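Long-range contact in glutathione s-transferase III (Zea mays, PDB 1AW9), which probably conjugates reduced glutathione to hydrophobic electrophiles, herbicides among them, as a phi-family enzyme of maize detoxification: residues A[98-102]-A[145-149]. Numbering follows the deposited sequence.
With CD (cadmium ion), chain B.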
# COMPACT_ATOMS: atom_id res chain seq x y z
N TRP A 98 -24.76 -17.16 -6.31
CA TRP A 98 -23.93 -17.51 -5.17
C TRP A 98 -22.59 -18.13 -5.49
O TRP A 98 -21.73 -18.21 -4.59
CB TRP A 98 -24.69 -18.33 -4.12
CG TRP A 98 -25.68 -17.47 -3.47
CD1 TRP A 98 -26.94 -17.21 -3.92
CD2 TRP A 98 -25.43 -16.54 -2.42
NE1 TRP A 98 -27.47 -16.15 -3.26
CE2 TRP A 98 -26.58 -15.72 -2.31
CE3 TRP A 98 -24.35 -16.30 -1.57
CZ2 TRP A 98 -26.68 -14.67 -1.38
CZ3 TRP A 98 -24.45 -15.25 -0.64
CH2 TRP A 98 -25.61 -14.45 -0.56
N LEU A 99 -22.40 -18.59 -6.73
CA LEU A 99 -21.12 -19.17 -7.20
C LEU A 99 -20.18 -18.01 -7.42
O LEU A 99 -19.00 -18.12 -7.16
CB LEU A 99 -21.27 -19.95 -8.51
CG LEU A 99 -21.78 -21.38 -8.37
CD1 LEU A 99 -22.27 -21.92 -9.73
CD2 LEU A 99 -20.72 -22.27 -7.71
N GLU A 100 -20.72 -16.93 -7.97
CA GLU A 100 -19.96 -15.72 -8.19
C GLU A 100 -19.73 -14.95 -6.87
O GLU A 100 -18.64 -14.37 -6.65
CB GLU A 100 -20.69 -14.87 -9.19
CG GLU A 100 -20.41 -15.29 -10.55
CD GLU A 100 -18.94 -15.01 -10.90
OE1 GLU A 100 -18.59 -13.82 -11.06
OE2 GLU A 100 -18.14 -15.97 -11.01
N VAL A 101 -20.73 -14.91 -5.99
CA VAL A 101 -20.55 -14.22 -4.71
C VAL A 101 -19.35 -14.82 -3.97
O VAL A 101 -18.52 -14.09 -3.42
CB VAL A 101 -21.84 -14.28 -3.83
CG1 VAL A 101 -21.55 -13.74 -2.43
CG2 VAL A 101 -22.93 -13.45 -4.46
N GLU A 102 -19.23 -16.14 -3.98
CA GLU A 102 -18.13 -16.83 -3.31
C GLU A 102 -16.79 -16.44 -3.92
O GLU A 102 -15.81 -16.21 -3.20
CB GLU A 102 -18.32 -18.36 -3.40
CG GLU A 102 -17.24 -19.22 -2.70
CD GLU A 102 -16.01 -19.52 -3.58
OE1 GLU A 102 -16.18 -19.89 -4.75
OE2 GLU A 102 -14.86 -19.40 -3.11
N VAL A 145 -24.67 -10.45 4.84
CA VAL A 145 -25.55 -10.71 3.71
C VAL A 145 -25.85 -12.21 3.61
O VAL A 145 -26.95 -12.60 3.24
CB VAL A 145 -25.00 -10.15 2.38
CG1 VAL A 145 -25.93 -10.56 1.22
CG2 VAL A 145 -24.88 -8.60 2.46
N TYR A 146 -24.88 -13.06 3.93
CA TYR A 146 -25.08 -14.50 3.93
C TYR A 146 -26.09 -14.82 5.04
O TYR A 146 -26.96 -15.66 4.88
CB TYR A 146 -23.76 -15.24 4.26
CG TYR A 146 -22.84 -15.51 3.09
CD1 TYR A 146 -22.34 -14.47 2.30
CD2 TYR A 146 -22.43 -16.82 2.78
CE1 TYR A 146 -21.45 -14.72 1.24
CE2 TYR A 146 -21.56 -17.07 1.73
CZ TYR A 146 -21.07 -16.01 0.96
OH TYR A 146 -20.29 -16.28 -0.12
N GLU A 147 -25.94 -14.17 6.17
CA GLU A 147 -26.81 -14.39 7.31
C GLU A 147 -28.27 -14.12 6.98
O GLU A 147 -29.15 -14.93 7.29
CB GLU A 147 -26.33 -13.53 8.47
CG GLU A 147 -27.28 -13.46 9.61
CD GLU A 147 -27.38 -14.73 10.42
OE1 GLU A 147 -26.64 -15.71 10.20
OE2 GLU A 147 -28.21 -14.76 11.33
N ALA A 148 -28.55 -12.98 6.37
CA ALA A 148 -29.91 -12.65 6.01
C ALA A 148 -30.43 -13.63 4.95
O ALA A 148 -31.58 -14.06 4.98
CB ALA A 148 -29.97 -11.26 5.51
N HIS A 149 -29.57 -14.03 4.02
CA HIS A 149 -29.96 -14.96 2.98
C HIS A 149 -30.24 -16.35 3.54
O HIS A 149 -31.16 -17.03 3.11
CB HIS A 149 -28.85 -15.06 1.94
CG HIS A 149 -29.10 -16.08 0.87
ND1 HIS A 149 -30.00 -15.90 -0.16
CD2 HIS A 149 -28.52 -17.29 0.64
CE1 HIS A 149 -29.96 -16.94 -0.98
NE2 HIS A 149 -29.07 -17.79 -0.51
CD CD B . -31.17 -14.08 -1.11
O HOH W 1 -31.67 -12.91 0.19
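An aromatic cluster of Trp98, Tyr146 and His149 joins helices 92-122 and 129-152 in the all-helical C-terminal part of this phi-class glutathione transferase. Segments 98-102 and 145-149 of these helices run nearly antiparallel with their axes 13.4 Å apart, a gap bridged here by large aromatic rings. Trp98, whose CG lies beside its backbone N and anti to the carbonyl carbon (chi1 -70°), extends its indole to helix 129-152 and serves two neighbours at once. The rim of its six-membered ring meets the face of Tyr146 in a T-shaped pair, planes at 87°, with Trp98 CZ3 3.6 Å from Tyr146 CE1. One indole face carries the imidazole of His149 in an offset stack, the planes 23° apart and Trp98 NE1 3.5 Å from His149 CE1. Val145 CG1 adds an apolar touch at the indole edge, 4.3 Å from Trp98 CH2, while branched Val101 fits beside the phenol, its CG1 3.7 Å from Tyr146 OH. Polar ends are engaged beyond the cluster: Tyr146 OH hydrogen-bonds His168 NE2, and the carboxylate of Glu102 forms a salt bridge with Arg68. Phe51 of the second subunit packs on Val101 and Val145, placing the cluster close to the dimer contact. His149 binds cadmium through ND1 at 2.4 Å and hydrogen-bonds Leu156 O through NE2. Both bonds limit how the ring can turn against the indole; because cadmium takes the ND1 lone pair, NE2 is left as the N-H donor, and the metal's charge would probably polarise the imidazole that lies against the electron-rich tryptophan.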